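Local coordinates for thioredoxin domain-containing protein (PDB 3HA9) that is uncharacterized, but adopts a thioredoxin-like fold and probably acts as a thiol-disulfide oxidoreductase or antioxidant protein, at residues Val35-Trp48 against Arg67-Ala79. Residues are numbered along the deposited sequence; the frame is centred on the assembly and turned at random.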
ATOM      1  N   VAL A  35      11.223  -2.512   6.030  1.00 29.37           N
ATOM      2  CA  VAL A  35      10.929  -3.106   4.718  1.00 28.22           C
ATOM      3  C   VAL A  35      12.221  -3.317   3.927  1.00 27.61           C
ATOM      4  O   VAL A  35      13.064  -2.425   3.862  1.00 27.02           O
ATOM      5  CB  VAL A  35       9.916  -2.247   3.913  1.00 28.56           C
ATOM      6  CG1 VAL A  35       9.536  -2.932   2.599  1.00 28.42           C
ATOM      7  CG2 VAL A  35       8.668  -1.984   4.742  1.00 28.57           C
ATOM      8  N   GLY A  36      12.359  -4.495   3.324  1.00 26.67           N
ATOM      9  CA  GLY A  36      13.610  -4.905   2.688  1.00 26.55           C
ATOM     10  C   GLY A  36      14.021  -4.293   1.360  1.00 26.22           C
ATOM     11  O   GLY A  36      15.202  -4.052   1.146  1.00 26.19           O
ATOM     12  N   GLY A  37      13.075  -4.037   0.459  1.00 25.74           N
ATOM     13  CA  GLY A  37      13.439  -3.690  -0.928  1.00 25.30           C
ATOM     14  C   GLY A  37      14.141  -2.354  -1.178  1.00 24.58           C
ATOM     15  O   GLY A  37      14.416  -1.602  -0.249  1.00 26.04           O
ATOM     16  N   ASP A  38      14.446  -2.058  -2.441  1.00 23.14           N
ATOM     17  CA  ASP A  38      14.798  -0.690  -2.837  1.00 21.86           C
ATOM     18  C   ASP A  38      13.538   0.089  -3.226  1.00 20.17           C
ATOM     19  O   ASP A  38      13.499   1.316  -3.157  1.00 19.55           O
ATOM     20  CB  ASP A  38      15.777  -0.694  -4.010  1.00 22.38           C
ATOM     21  CG  ASP A  38      17.210  -0.959  -3.581  1.00 24.43           C
ATOM     22  OD1 ASP A  38      17.532  -0.788  -2.379  1.00 26.02           O
ATOM     23  OD2 ASP A  38      18.022  -1.340  -4.454  1.00 27.24           O
ATOM     24  N   VAL A  39      12.522  -0.646  -3.657  1.00 18.36           N
ATOM     25  CA  VAL A  39      11.288  -0.059  -4.159  1.00 16.98           C
ATOM     26  C   VAL A  39      10.148  -0.661  -3.352  1.00 16.01           C
ATOM     27  O   VAL A  39      10.015  -1.878  -3.281  1.00 15.60           O
ATOM     28  CB  VAL A  39      11.114  -0.377  -5.656  1.00 16.75           C
ATOM     29  CG1 VAL A  39       9.773   0.100  -6.168  1.00 17.33           C
ATOM     30  CG2 VAL A  39      12.248   0.239  -6.456  1.00 18.41           C
ATOM     31  N   VAL A  40       9.331   0.207  -2.752  1.00 14.60           N
ATOM     32  CA  VAL A  40       8.243  -0.236  -1.899  1.00 14.11           C
ATOM     33  C   VAL A  40       6.945   0.050  -2.630  1.00 13.53           C
ATOM     34  O   VAL A  40       6.712   1.173  -3.070  1.00 13.62           O
ATOM     35  CB  VAL A  40       8.295   0.480  -0.536  1.00 14.38           C
ATOM     36  CG1 VAL A  40       7.086   0.094   0.338  1.00 15.11           C
ATOM     37  CG2 VAL A  40       9.620   0.161   0.186  1.00 15.09           C
ATOM     38  N   ILE A  41       6.118  -0.980  -2.810  1.00 13.12           N
ATOM     39  CA  ILE A  41       4.805  -0.788  -3.411  1.00 12.52           C
ATOM     40  C   ILE A  41       3.704  -0.965  -2.363  1.00 12.16           C
ATOM     41  O   ILE A  41       3.548  -2.055  -1.812  1.00 12.70           O
ATOM     42  CB  ILE A  41       4.577  -1.774  -4.607  1.00 12.50           C
ATOM     43  CG1 ILE A  41       5.701  -1.615  -5.650  1.00 14.35           C
ATOM     44  CG2 ILE A  41       3.157  -1.583  -5.184  1.00 12.67           C
ATOM     45  CD1 ILE A  41       5.546  -2.489  -6.891  1.00 13.39           C
ATOM     46  N   LEU A  42       2.959   0.113  -2.083  1.00 11.53           N
ATOM     47  CA  LEU A  42       1.789   0.031  -1.216  1.00 11.67           C
ATOM     48  C   LEU A  42       0.591  -0.260  -2.104  1.00 11.56           C
ATOM     49  O   LEU A  42       0.283   0.513  -3.005  1.00 12.50           O
ATOM     50  CB  LEU A  42       1.567   1.340  -0.435  1.00 11.81           C
ATOM     51  CG  LEU A  42       2.745   1.877   0.376  1.00 12.44           C
ATOM     52  CD1 LEU A  42       2.268   3.071   1.231  1.00 12.96           C
ATOM     53  CD2 LEU A  42       3.316   0.793   1.271  1.00 12.71           C
ATOM     54  N   TRP A  43      -0.055  -1.400  -1.887  1.00 10.75           N
ATOM     55  CA  TRP A  43      -1.187  -1.767  -2.716  1.00  9.62           C
ATOM     56  C   TRP A  43      -2.444  -1.748  -1.850  1.00 10.24           C
ATOM     57  O   TRP A  43      -2.620  -2.628  -1.003  1.00  9.94           O
ATOM     58  CB  TRP A  43      -0.968  -3.160  -3.302  1.00 10.07           C
ATOM     59  CG  TRP A  43      -2.132  -3.617  -4.146  1.00 10.75           C
ATOM     60  CD1 TRP A  43      -2.980  -2.828  -4.874  1.00 10.69           C
ATOM     61  CD2 TRP A  43      -2.566  -4.958  -4.334  1.00  9.75           C
ATOM     62  NE1 TRP A  43      -3.926  -3.601  -5.499  1.00 10.97           N
ATOM     63  CE2 TRP A  43      -3.696  -4.916  -5.185  1.00 10.61           C
ATOM     64  CE3 TRP A  43      -2.129  -6.200  -3.844  1.00  9.98           C
ATOM     65  CZ2 TRP A  43      -4.394  -6.076  -5.577  1.00 11.34           C
ATOM     66  CZ3 TRP A  43      -2.830  -7.371  -4.244  1.00 11.96           C
ATOM     67  CH2 TRP A  43      -3.944  -7.289  -5.111  1.00 10.33           C
ATOM     68  N   PHE A  44      -3.297  -0.738  -2.072  1.00  9.74           N
ATOM     69  CA  PHE A  44      -4.545  -0.587  -1.302  1.00  9.54           C
ATOM     70  C   PHE A  44      -5.618  -1.373  -2.015  1.00  9.10           C
ATOM     71  O   PHE A  44      -5.878  -1.128  -3.190  1.00 11.02           O
ATOM     72  CB  PHE A  44      -4.930   0.890  -1.220  1.00  9.39           C
ATOM     73  CG  PHE A  44      -3.993   1.698  -0.362  1.00 10.09           C
ATOM     74  CD1 PHE A  44      -4.298   1.903   0.990  1.00  9.48           C
ATOM     75  CD2 PHE A  44      -2.789   2.212  -0.883  1.00 10.43           C
ATOM     76  CE1 PHE A  44      -3.433   2.634   1.811  1.00  9.84           C
ATOM     77  CE2 PHE A  44      -1.908   2.949  -0.067  1.00 10.10           C
ATOM     78  CZ  PHE A  44      -2.217   3.151   1.260  1.00 10.86           C
ATOM     79  N   MET A  45      -6.211  -2.334  -1.307  1.00  8.29           N
ATOM     80  CA  MET A  45      -7.087  -3.313  -1.964  1.00  8.37           C
ATOM     81  C   MET A  45      -8.175  -3.833  -1.029  1.00  8.82           C
ATOM     82  O   MET A  45      -8.271  -3.402   0.122  1.00  7.52           O
ATOM     83  CB  MET A  45      -6.259  -4.451  -2.603  1.00  8.59           C
ATOM     84  CG  MET A  45      -5.168  -5.091  -1.703  1.00  9.11           C
ATOM     85  SD  MET A  45      -5.766  -6.061  -0.291  1.00  3.50           S
ATOM     86  CE  MET A  45      -6.357  -7.505  -1.148  1.00 11.65           C
ATOM     87  N   ALA A  46      -9.006  -4.729  -1.553  1.00  9.11           N
ATOM     88  CA  ALA A  46     -10.047  -5.420  -0.779  1.00 10.03           C
ATOM     89  C   ALA A  46     -10.184  -6.794  -1.387  1.00 10.43           C
ATOM     90  O   ALA A  46      -9.972  -6.963  -2.601  1.00 11.18           O
ATOM     91  CB  ALA A  46     -11.381  -4.651  -0.862  1.00  9.69           C
ATOM     92  N   ALA A  47     -10.527  -7.778  -0.561  1.00  9.88           N
ATOM     93  CA  ALA A  47     -10.529  -9.165  -1.020  1.00 10.71           C
ATOM     94  C   ALA A  47     -11.596  -9.437  -2.076  1.00 10.74           C
ATOM     95  O   ALA A  47     -11.438 -10.331  -2.904  1.00 11.35           O
ATOM     96  CB  ALA A  47     -10.669 -10.112   0.155  1.00 10.40           C
ATOM     97  N   TRP A  48     -12.667  -8.649  -2.064  1.00 10.96           N
ATOM     98  CA  TRP A  48     -13.750  -8.787  -3.054  1.00 11.02           C
ATOM     99  C   TRP A  48     -13.597  -7.924  -4.320  1.00 11.97           C
ATOM    100  O   TRP A  48     -14.405  -8.003  -5.243  1.00 12.07           O
ATOM    101  CB  TRP A  48     -15.081  -8.442  -2.375  1.00 11.33           C
ATOM    102  CG  TRP A  48     -15.116  -7.049  -1.856  1.00  9.67           C
ATOM    103  CD1 TRP A  48     -14.700  -6.629  -0.627  1.00  8.48           C
ATOM    104  CD2 TRP A  48     -15.613  -5.888  -2.528  1.00  9.76           C
ATOM    105  NE1 TRP A  48     -14.876  -5.277  -0.504  1.00  9.58           N
ATOM    106  CE2 TRP A  48     -15.446  -4.795  -1.648  1.00  9.24           C
ATOM    107  CE3 TRP A  48     -16.167  -5.662  -3.791  1.00  9.62           C
ATOM    108  CZ2 TRP A  48     -15.808  -3.489  -1.995  1.00 10.82           C
ATOM    109  CZ3 TRP A  48     -16.535  -4.368  -4.132  1.00 11.41           C
ATOM    110  CH2 TRP A  48     -16.363  -3.299  -3.233  1.00 10.41           C
ATOM    111  N   ARG A  67      13.921  -8.480  -7.543  1.00 20.21           N
ATOM    112  CA  ARG A  67      14.117  -8.828  -6.132  1.00 20.33           C
ATOM    113  C   ARG A  67      14.144  -7.615  -5.211  1.00 19.78           C
ATOM    114  O   ARG A  67      13.998  -7.752  -3.993  1.00 19.95           O
ATOM    115  CB  ARG A  67      15.387  -9.671  -5.942  1.00 20.42           C
ATOM    116  CG  ARG A  67      16.695  -8.984  -6.307  1.00 21.06           C
ATOM    117  CD  ARG A  67      17.898  -9.847  -5.885  1.00 20.91           C
ATOM    118  NE  ARG A  67      18.107  -9.815  -4.432  1.00 20.28           N
ATOM    119  CZ  ARG A  67      18.752 -10.755  -3.741  1.00 20.99           C
ATOM    120  NH1 ARG A  67      19.251 -11.823  -4.361  1.00 18.68           N
ATOM    121  NH2 ARG A  67      18.895 -10.630  -2.423  1.00 20.28           N
ATOM    122  N   GLU A  68      14.350  -6.433  -5.786  1.00 19.58           N
ATOM    123  CA  GLU A  68      14.420  -5.224  -4.977  1.00 19.76           C
ATOM    124  C   GLU A  68      13.056  -4.598  -4.683  1.00 18.81           C
ATOM    125  O   GLU A  68      12.973  -3.617  -3.966  1.00 19.47           O
ATOM    126  CB  GLU A  68      15.397  -4.201  -5.566  1.00 19.94           C
ATOM    127  CG  GLU A  68      16.857  -4.520  -5.266  1.00 23.31           C
ATOM    128  CD  GLU A  68      17.138  -4.723  -3.772  1.00 26.82           C
ATOM    129  OE1 GLU A  68      16.590  -3.965  -2.931  1.00 26.99           O
ATOM    130  OE2 GLU A  68      17.912  -5.643  -3.440  1.00 27.15           O
ATOM    131  N   ILE A  69      11.994  -5.172  -5.231  1.00 17.81           N
ATOM    132  CA  ILE A  69      10.633  -4.716  -4.909  1.00 16.88           C
ATOM    133  C   ILE A  69      10.080  -5.406  -3.658  1.00 16.46           C
ATOM    134  O   ILE A  69      10.173  -6.640  -3.519  1.00 15.74           O
ATOM    135  CB  ILE A  69       9.649  -4.981  -6.069  1.00 16.54           C
ATOM    136  CG1 ILE A  69      10.000  -4.117  -7.271  1.00 17.49           C
ATOM    137  CG2 ILE A  69       8.177  -4.760  -5.614  1.00 18.78           C
ATOM    138  CD1 ILE A  69       9.242  -4.510  -8.510  1.00 19.10           C
ATOM    139  N   SER A  70       9.490  -4.614  -2.761  1.00 14.78           N
ATOM    140  CA  SER A  70       8.712  -5.170  -1.652  1.00 14.46           C
ATOM    141  C   SER A  70       7.280  -4.711  -1.788  1.00 13.71           C
ATOM    142  O   SER A  70       7.026  -3.512  -1.775  1.00 14.72           O
ATOM    143  CB  SER A  70       9.271  -4.724  -0.301  1.00 14.44           C
ATOM    144  OG  SER A  70      10.547  -5.315  -0.052  1.00 16.26           O
ATOM    145  N   VAL A  71       6.358  -5.658  -1.933  1.00 12.75           N
ATOM    146  CA  VAL A  71       4.923  -5.349  -1.973  1.00 12.23           C
ATOM    147  C   VAL A  71       4.323  -5.393  -0.568  1.00 11.89           C
ATOM    148  O   VAL A  71       4.526  -6.366   0.201  1.00 11.83           O
ATOM    149  CB  VAL A  71       4.146  -6.332  -2.911  1.00 12.45           C
ATOM    150  CG1 VAL A  71       2.617  -6.141  -2.773  1.00 12.91           C
ATOM    151  CG2 VAL A  71       4.614  -6.160  -4.363  1.00 13.15           C
ATOM    152  N   ILE A  72       3.594  -4.339  -0.222  1.00 10.96           N
ATOM    153  CA  ILE A  72       2.818  -4.322   1.011  1.00 10.82           C
ATOM    154  C   ILE A  72       1.332  -4.312   0.617  1.00 10.88           C
ATOM    155  O   ILE A  72       0.861  -3.329   0.036  1.00 10.68           O
ATOM    156  CB  ILE A  72       3.174  -3.124   1.913  1.00 11.12           C
ATOM    157  CG1 ILE A  72       4.708  -3.087   2.153  1.00 12.46           C
ATOM    158  CG2 ILE A  72       2.366  -3.184   3.205  1.00 11.49           C
ATOM    159  CD1 ILE A  72       5.216  -1.967   3.056  1.00 16.62           C
ATOM    160  N   ALA A  73       0.629  -5.420   0.885  1.00 10.68           N
ATOM    161  CA  ALA A  73      -0.802  -5.533   0.579  1.00 10.42           C
ATOM    162  C   ALA A  73      -1.574  -4.925   1.722  1.00 10.11           C
ATOM    163  O   ALA A  73      -1.450  -5.379   2.856  1.00 10.24           O
ATOM    164  CB  ALA A  73      -1.215  -6.992   0.361  1.00 10.88           C
ATOM    165  N   ILE A  74      -2.356  -3.883   1.427  1.00  9.48           N
ATOM    166  CA  ILE A  74      -3.050  -3.123   2.473  1.00  9.23           C
ATOM    167  C   ILE A  74      -4.536  -3.296   2.234  1.00  9.60           C
ATOM    168  O   ILE A  74      -5.080  -2.683   1.320  1.00  9.63           O
ATOM    169  CB  ILE A  74      -2.702  -1.615   2.464  1.00  9.35           C
ATOM    170  CG1 ILE A  74      -1.213  -1.409   2.707  1.00  8.58           C
ATOM    171  CG2 ILE A  74      -3.542  -0.876   3.554  1.00  9.18           C
ATOM    172  CD1 ILE A  74      -0.702   0.046   2.494  1.00 10.71           C
ATOM    173  N   ASP A  75      -5.185  -4.125   3.052  1.00  9.57           N
ATOM    174  CA  ASP A  75      -6.623  -4.328   2.904  1.00  9.45           C
ATOM    175  C   ASP A  75      -7.262  -3.303   3.810  1.00  9.70           C
ATOM    176  O   ASP A  75      -7.118  -3.384   5.037  1.00 10.25           O
ATOM    177  CB  ASP A  75      -7.011  -5.760   3.326  1.00  9.51           C
ATOM    178  CG  ASP A  75      -8.488  -6.077   3.081  1.00  9.29           C
ATOM    179  OD1 ASP A  75      -9.312  -5.147   2.999  1.00  9.78           O
ATOM    180  OD2 ASP A  75      -8.822  -7.283   2.967  1.00 10.51           O
ATOM    181  N   PHE A  76      -7.952  -2.330   3.208  1.00  9.60           N
ATOM    182  CA  PHE A  76      -8.573  -1.272   3.992  1.00  9.81           C
ATOM    183  C   PHE A  76     -10.068  -1.482   4.147  1.00 10.75           C
ATOM    184  O   PHE A  76     -10.777  -0.597   4.654  1.00 11.07           O
ATOM    185  CB  PHE A  76      -8.223   0.135   3.429  1.00 10.00           C
ATOM    186  CG  PHE A  76      -8.838   0.460   2.080  1.00  9.10           C
ATOM    187  CD1 PHE A  76     -10.069   1.127   1.991  1.00  9.07           C
ATOM    188  CD2 PHE A  76      -8.145   0.175   0.909  1.00  9.82           C
ATOM    189  CE1 PHE A  76     -10.610   1.486   0.749  1.00 11.35           C
ATOM    190  CE2 PHE A  76      -8.671   0.524  -0.339  1.00  9.60           C
ATOM    191  CZ  PHE A  76      -9.905   1.190  -0.413  1.00  9.50           C
ATOM    192  N   TRP A  77     -10.560  -2.655   3.726  1.00 10.21           N
ATOM    193  CA  TRP A  77     -11.995  -2.910   3.785  1.00 10.19           C
ATOM    194  C   TRP A  77     -12.352  -3.450   5.181  1.00 10.11           C
ATOM    195  O   TRP A  77     -12.711  -4.613   5.360  1.00 10.37           O
ATOM    196  CB  TRP A  77     -12.440  -3.832   2.635  1.00  9.41           C
ATOM    197  CG  TRP A  77     -13.920  -3.698   2.376  1.00 10.25           C
ATOM    198  CD1 TRP A  77     -14.901  -4.539   2.794  1.00  8.66           C
ATOM    199  CD2 TRP A  77     -14.564  -2.625   1.693  1.00  9.44           C
ATOM    200  NE1 TRP A  77     -16.130  -4.073   2.382  1.00 11.29           N
ATOM    201  CE2 TRP A  77     -15.947  -2.900   1.700  1.00 10.93           C
ATOM    202  CE3 TRP A  77     -14.102  -1.470   1.043  1.00  9.47           C
ATOM    203  CZ2 TRP A  77     -16.881  -2.047   1.115  1.00 11.20           C
ATOM    204  CZ3 TRP A  77     -15.044  -0.618   0.445  1.00 10.28           C
ATOM    205  CH2 TRP A  77     -16.418  -0.924   0.489  1.00  9.79           C
ATOM    206  N   THR A  78     -12.216  -2.569   6.172  1.00 10.19           N
ATOM    207  CA  THR A  78     -12.379  -2.919   7.573  1.00 10.72           C
ATOM    208  C   THR A  78     -13.523  -2.126   8.192  1.00 11.50           C
ATOM    209  O   THR A  78     -13.905  -1.073   7.671  1.00 11.08           O
ATOM    210  CB  THR A  78     -11.107  -2.546   8.383  1.00 10.55           C
ATOM    211  OG1 THR A  78     -10.875  -1.128   8.289  1.00 11.53           O
ATOM    212  CG2 THR A  78      -9.889  -3.307   7.870  1.00  9.74           C
ATOM    213  N   ALA A  79     -14.050  -2.619   9.316  1.00 11.94           N
ATOM    214  CA  ALA A  79     -15.178  -1.943   9.964  1.00 11.77           C
ATOM    215  C   ALA A  79     -14.863  -0.476  10.250  1.00 12.56           C
ATOM    216  O   ALA A  79     -15.713   0.398  10.046  1.00 12.52           O
ATOM    217  CB  ALA A  79     -15.572  -2.673  11.242  1.00 12.63           C
TER
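Strands Val39-Met45 and Ile69-Asp75 run parallel at the heart of a thioredoxin fold, joined by the beta-alpha-beta crossover through helix 52-65, and they illustrate how alternating side chains sort onto two faces of one sheet. On the face bearing Leu42, Phe44, Ile72 and Ile74, neighbours lie side by side: Ile74 sends CD1 over one face of the Phe44 ring, 4.0 Å from its centroid, in a CH-pi contact. With CG1 anti to its carbonyl carbon (chi1 -53°) and the chain extended beyond it, Ile72 carries CD1 to 3.8 Å from Leu42 CD2, where it also meets Val35 CG2 tip to tip. The other face carries Trp43; its indole has Met45 CG over the centre of one face and touches Cys52 of the disulfide-linked CxxC pair, while Trp43 NE1 hydrogen-bonds to Asp132 OD1. Past the strand ends, Trp48 turns its indole edge onto the face of Trp77 in a T-shaped stack, planes 71° apart, with Trp48 NE1 3.2 Å above the Trp77 plane. Replacing Trp77 by an alanine would probably leave the Trp48 edge without its aromatic face and Pro93 O without the NE1 donor. Asp75 OD1 accepts from Trp77 N in an Asx turn that fixes the backbone leading into the stack. At the opposite end, Ser70 OG receives a weak 2.9 Å hydrogen bond from Gly37 N.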